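Local structure of AtFKBP42 (Arabidopsis thaliana, 2F4E) at residues S115-S118 against G119-A122; E135-F138 against S139-V143. The protein is an FKBP-type immunophilin that probably catalyses peptidyl-prolyl cis-trans isomerisation, modulates vacuolar uptake of transporter substrates and regulates cell elongation and orientation. All coordinates share one frame; numbering follows the deposited sequence.

Contact 1: residues S115-S118 against G119-A122; sequences SMKS and GERA
K117 and E120 close a type II beta turn, K117-S118-G119-E120, at the entry to strand 121-126 of the FKBP domain. The turn ends the loop that follows helix 107-113. Its defining bond runs from E120 N to K117 O, at 3.3 Å. The donor lies 49° above the plane of that carbonyl, so the bond does not use a lone pair. G119 takes the third position with positive phi, as is usual in a type II turn.

The side chain of E120 folds back over the same turn. Its CG stands anti to the backbone N (chi1 -173°), and the extended chain carries the carboxylate to the start of the turn. There OE1 accepts a weak bond from K117 N at 3.4 Å. The two ends of the turn are thus tied twice, once by backbone and once by side chain. The other oxygen, OE2, has a long, weak ion pair with K53 of strand 51-55. K53 NZ also bonds S115 OG, which is further tied to G112 O. The K117 ammonium turns away from E120 and is satisfied by G61 O. The R121 guanidinium also points out of the turn, to a salt bridge with E154.

The backbone is anchored as well: S118 pairs with H60, and G119 and E120 both bond V155 of strand 149-158. M116 is buried against K53, V153 and V155. Its CG lies over one face of the E120 carboxylate, 3.6 Å from OE2. The chain then bends at chi3 (88°), which brings the methyl back to the start of strand 121-126. M116 CE ends 3.7 Å from A122 CB and 3.6 Å from E120 O.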
ATOM      1  N   SER A 115       2.584   4.551   7.989  1.00 36.40           N
ATOM      2  CA  SER A 115       3.959   4.987   8.208  1.00 34.44           C
ATOM      3  C   SER A 115       4.361   6.090   7.246  1.00 35.20           C
ATOM      4  O   SER A 115       5.493   6.560   7.270  1.00 33.30           O
ATOM      5  CB  SER A 115       4.910   3.803   8.029  1.00 37.83           C
ATOM      6  OG  SER A 115       5.213   3.610   6.658  1.00 35.90           O
ATOM      7  N   MET A 116       3.431   6.511   6.405  1.00 33.57           N
ATOM      8  CA  MET A 116       3.728   7.527   5.416  1.00 36.17           C
ATOM      9  C   MET A 116       3.284   8.943   5.766  1.00 38.93           C
ATOM     10  O   MET A 116       2.370   9.162   6.563  1.00 40.13           O
ATOM     11  CB  MET A 116       3.114   7.116   4.072  1.00 35.85           C
ATOM     12  CG  MET A 116       3.663   5.821   3.503  1.00 37.10           C
ATOM     13  SD  MET A 116       2.808   5.273   2.024  1.00 33.52           S
ATOM     14  CE  MET A 116       3.722   6.110   0.788  1.00 33.00           C
ATOM     15  N   LYS A 117       3.951   9.906   5.144  1.00 39.80           N
ATOM     16  CA  LYS A 117       3.641  11.313   5.333  1.00 39.66           C
ATOM     17  C   LYS A 117       2.816  11.685   4.123  1.00 38.95           C
ATOM     18  O   LYS A 117       2.724  10.912   3.179  1.00 36.30           O
ATOM     19  CB  LYS A 117       4.909  12.165   5.353  1.00 39.19           C
ATOM     20  CG  LYS A 117       5.816  11.891   6.523  1.00 44.75           C
ATOM     21  CD  LYS A 117       6.945  12.910   6.609  1.00 48.22           C
ATOM     22  CE  LYS A 117       7.770  12.668   7.851  1.00 49.98           C
ATOM     23  NZ  LYS A 117       6.893  12.684   9.056  1.00 52.01           N
ATOM     24  N   SER A 118       2.219  12.866   4.144  1.00 39.51           N
ATOM     25  CA  SER A 118       1.396  13.307   3.031  1.00 40.55           C
ATOM     26  C   SER A 118       2.257  13.650   1.834  1.00 40.10           C
ATOM     27  O   SER A 118       3.273  14.335   1.973  1.00 40.35           O
ATOM     28  CB  SER A 118       0.580  14.533   3.431  1.00 40.77           C
ATOM     29  OG  SER A 118      -0.157  15.005   2.315  1.00 46.30           O
ATOM     30  N   GLY A 119       1.844  13.177   0.661  1.00 38.16           N
ATOM     31  CA  GLY A 119       2.594  13.444  -0.551  1.00 36.75           C
ATOM     32  C   GLY A 119       3.726  12.456  -0.762  1.00 37.80           C
ATOM     33  O   GLY A 119       4.441  12.512  -1.768  1.00 38.13           O
ATOM     34  N   GLU A 120       3.902  11.543   0.187  1.00 35.53           N
ATOM     35  CA  GLU A 120       4.962  10.558   0.052  1.00 36.71           C
ATOM     36  C   GLU A 120       4.582   9.472  -0.951  1.00 36.71           C
ATOM     37  O   GLU A 120       3.412   9.126  -1.113  1.00 34.46           O
ATOM     38  CB  GLU A 120       5.269   9.910   1.401  1.00 36.48           C
ATOM     39  CG  GLU A 120       6.467   9.005   1.375  1.00 37.53           C
ATOM     40  CD  GLU A 120       6.776   8.393   2.724  1.00 43.48           C
ATOM     41  OE1 GLU A 120       6.893   9.151   3.724  1.00 42.98           O
ATOM     42  OE2 GLU A 120       6.909   7.149   2.767  1.00 43.16           O
ATOM     43  N   ARG A 121       5.591   8.934  -1.617  1.00 35.76           N
ATOM     44  CA  ARG A 121       5.395   7.881  -2.596  1.00 37.04           C
ATOM     45  C   ARG A 121       6.380   6.779  -2.226  1.00 36.68           C
ATOM     46  O   ARG A 121       7.572   7.040  -2.091  1.00 39.09           O
ATOM     47  CB  ARG A 121       5.691   8.429  -3.987  1.00 38.63           C
ATOM     48  CG  ARG A 121       5.207   7.566  -5.126  1.00 44.63           C
ATOM     49  CD  ARG A 121       5.023   8.432  -6.370  1.00 49.93           C
ATOM     50  NE  ARG A 121       4.489   7.672  -7.500  1.00 52.51           N
ATOM     51  CZ  ARG A 121       4.024   8.219  -8.626  1.00 56.40           C
ATOM     52  NH1 ARG A 121       4.010   9.542  -8.773  1.00 56.18           N
ATOM     53  NH2 ARG A 121       3.619   7.444  -9.631  1.00 54.84           N
ATOM     54  N   ALA A 122       5.885   5.558  -2.046  1.00 33.39           N
ATOM     55  CA  ALA A 122       6.755   4.457  -1.664  1.00 31.74           C
ATOM     56  C   ALA A 122       6.303   3.102  -2.152  1.00 32.75           C
ATOM     57  O   ALA A 122       5.182   2.933  -2.630  1.00 31.41           O
ATOM     58  CB  ALA A 122       6.892   4.413  -0.160  1.00 33.04           C
TER

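Contact 2: residues E135-F138 against S139-V143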
ATOM      1  N   GLU A 135      -6.116 -18.495   0.379  1.00 46.05           N
ATOM      2  CA  GLU A 135      -6.864 -18.812  -0.847  1.00 47.87           C
ATOM      3  C   GLU A 135      -6.703 -17.838  -1.998  1.00 45.83           C
ATOM      4  O   GLU A 135      -7.027 -18.182  -3.132  1.00 45.94           O
ATOM      5  CB  GLU A 135      -8.361 -18.979  -0.524  1.00 52.09           C
ATOM      6  CG  GLU A 135      -8.676 -20.018   0.466  1.00 56.18           C
ATOM      7  CD  GLU A 135     -10.214 -20.091   0.703  1.00 59.53           C
ATOM      8  OE1 GLU A 135     -10.939 -19.071   0.450  1.00 60.37           O
ATOM      9  OE2 GLU A 135     -10.686 -21.156   1.179  1.00 59.68           O
ATOM     10  N   GLY A 136      -6.306 -16.601  -1.701  1.00 43.15           N
ATOM     11  CA  GLY A 136      -6.197 -15.610  -2.760  1.00 41.29           C
ATOM     12  C   GLY A 136      -7.575 -15.076  -3.132  1.00 38.33           C
ATOM     13  O   GLY A 136      -8.460 -14.967  -2.286  1.00 35.82           O
ATOM     14  N   ASN A 137      -7.750 -14.725  -4.401  1.00 36.11           N
ATOM     15  CA  ASN A 137      -9.027 -14.202  -4.879  1.00 36.04           C
ATOM     16  C   ASN A 137      -9.336 -14.796  -6.247  1.00 36.35           C
ATOM     17  O   ASN A 137      -8.445 -14.935  -7.094  1.00 35.62           O
ATOM     18  CB  ASN A 137      -8.994 -12.668  -4.978  1.00 35.46           C
ATOM     19  CG  ASN A 137     -10.369 -12.036  -4.764  1.00 37.57           C
ATOM     20  OD1 ASN A 137     -10.951 -12.151  -3.684  1.00 38.54           O
ATOM     21  ND2 ASN A 137     -10.892 -11.368  -5.794  1.00 35.71           N
ATOM     22  N   PHE A 138     -10.612 -15.121  -6.454  1.00 36.42           N
ATOM     23  CA  PHE A 138     -11.081 -15.724  -7.695  1.00 35.70           C
ATOM     24  C   PHE A 138     -10.966 -14.833  -8.929  1.00 36.45           C
ATOM     25  O   PHE A 138     -10.385 -15.236  -9.943  1.00 36.89           O
ATOM     26  CB  PHE A 138     -12.532 -16.182  -7.541  1.00 34.76           C
ATOM     27  CG  PHE A 138     -13.014 -17.026  -8.678  1.00 35.63           C
ATOM     28  CD1 PHE A 138     -12.664 -18.367  -8.763  1.00 32.63           C
ATOM     29  CD2 PHE A 138     -13.777 -16.466  -9.697  1.00 34.55           C
ATOM     30  CE1 PHE A 138     -13.067 -19.138  -9.856  1.00 38.02           C
ATOM     31  CE2 PHE A 138     -14.183 -17.221 -10.791  1.00 37.58           C
ATOM     32  CZ  PHE A 138     -13.829 -18.563 -10.873  1.00 36.95           C
ATOM     33  N   SER A 139     -11.532 -13.632  -8.856  1.00 36.54           N
ATOM     34  CA  SER A 139     -11.472 -12.702  -9.980  1.00 35.96           C
ATOM     35  C   SER A 139     -11.814 -11.275  -9.568  1.00 36.91           C
ATOM     36  O   SER A 139     -12.441 -11.045  -8.541  1.00 35.78           O
ATOM     37  CB  SER A 139     -12.426 -13.149 -11.086  1.00 37.21           C
ATOM     38  OG  SER A 139     -13.774 -13.059 -10.662  1.00 35.32           O
ATOM     39  N   PHE A 140     -11.403 -10.325 -10.399  1.00 36.17           N
ATOM     40  CA  PHE A 140     -11.632  -8.915 -10.160  1.00 38.70           C
ATOM     41  C   PHE A 140     -11.315  -8.528  -8.709  1.00 38.39           C
ATOM     42  O   PHE A 140     -12.171  -8.041  -7.985  1.00 37.09           O
ATOM     43  CB  PHE A 140     -13.077  -8.564 -10.527  1.00 41.80           C
ATOM     44  CG  PHE A 140     -13.400  -8.778 -11.985  1.00 44.99           C
ATOM     45  CD1 PHE A 140     -12.739  -8.054 -12.968  1.00 45.87           C
ATOM     46  CD2 PHE A 140     -14.340  -9.731 -12.375  1.00 45.77           C
ATOM     47  CE1 PHE A 140     -13.002  -8.277 -14.313  1.00 47.98           C
ATOM     48  CE2 PHE A 140     -14.611  -9.963 -13.729  1.00 46.70           C
ATOM     49  CZ  PHE A 140     -13.942  -9.237 -14.694  1.00 48.77           C
ATOM     50  N   PRO A 141     -10.054  -8.709  -8.285  1.00 38.49           N
ATOM     51  CA  PRO A 141      -8.961  -9.234  -9.096  1.00 37.31           C
ATOM     52  C   PRO A 141      -8.690 -10.727  -8.897  1.00 37.83           C
ATOM     53  O   PRO A 141      -9.158 -11.355  -7.943  1.00 37.35           O
ATOM     54  CB  PRO A 141      -7.790  -8.382  -8.639  1.00 37.35           C
ATOM     55  CG  PRO A 141      -8.010  -8.361  -7.178  1.00 38.23           C
ATOM     56  CD  PRO A 141      -9.517  -8.138  -7.035  1.00 37.29           C
ATOM     57  N   ASN A 142      -7.928 -11.290  -9.819  1.00 37.79           N
ATOM     58  CA  ASN A 142      -7.564 -12.687  -9.709  1.00 38.34           C
ATOM     59  C   ASN A 142      -6.196 -12.699  -9.044  1.00 37.14           C
ATOM     60  O   ASN A 142      -5.204 -12.303  -9.650  1.00 36.88           O
ATOM     61  CB  ASN A 142      -7.494 -13.351 -11.085  1.00 38.97           C
ATOM     62  CG  ASN A 142      -6.705 -14.654 -11.068  1.00 41.88           C
ATOM     63  OD1 ASN A 142      -5.627 -14.736 -11.650  1.00 44.86           O
ATOM     64  ND2 ASN A 142      -7.238 -15.675 -10.399  1.00 43.43           N
ATOM     65  N   VAL A 143      -6.155 -13.110  -7.782  1.00 36.81           N
ATOM     66  CA  VAL A 143      -4.903 -13.181  -7.048  1.00 36.58           C
ATOM     67  C   VAL A 143      -4.703 -14.605  -6.581  1.00 36.68           C
ATOM     68  O   VAL A 143      -5.576 -15.169  -5.927  1.00 35.13           O
ATOM     69  CB  VAL A 143      -4.905 -12.255  -5.811  1.00 36.54           C
ATOM     70  CG1 VAL A 143      -3.636 -12.475  -4.998  1.00 34.98           C
ATOM     71  CG2 VAL A 143      -5.002 -10.812  -6.247  1.00 35.17           C
TER
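N137 and V143 face each other as an antiparallel hydrogen-bonded pair, a single bridge that closes the loop 137-143. Backbone bonds come first. N137 N donates to V143 O at 2.7 Å, nearly straight (170°) and on a lone pair. V143 N returns a bond to N137 O at 3.0 Å.

Two asparagine amides add side-chain bonds within the loop. N137 ND2 reaches P141 O at 2.8 Å, with that oxygen in the plane of the amide. The CG of N137 stands anti to its own nitrogen (chi1 -151°), which turns the amide inward. From the other side of the loop, N142 ND2 bonds F138 O at 3.2 Å, meeting this carbonyl from above its plane.

Packing is lighter. S139 OG sits at the edge of the F138 ring, 3.5 Å from CD2. P141 CD lies 3.7 Å from N137 ND2, and the peptide before P141 is cis. P141 and V143 rest on Y132 and on F85 of strand 84-87.

The whole is a surface hairpin-like loop in the long connection between strands 121-126 and 149-158, where FKBP domains carry their 80s loop beside the active site.

How the contacts relate
Contact 1 runs into strand 121-126, and contact 2 lies in the connection that follows it, before strand 149-158. Both belong to the same FKBP-type domain. They lie on opposite sides of the chain's centre. Their centres are 27 Å apart, and their nearest atoms about 17 Å, so they do not touch. The first is partly buried, whereas the second stands at the surface, with several of its residues exposed. In FKBP domains the connection holding contact 2 borders the substrate pocket. Contact 1 instead joins the loop after helix 107-113 to the sheet.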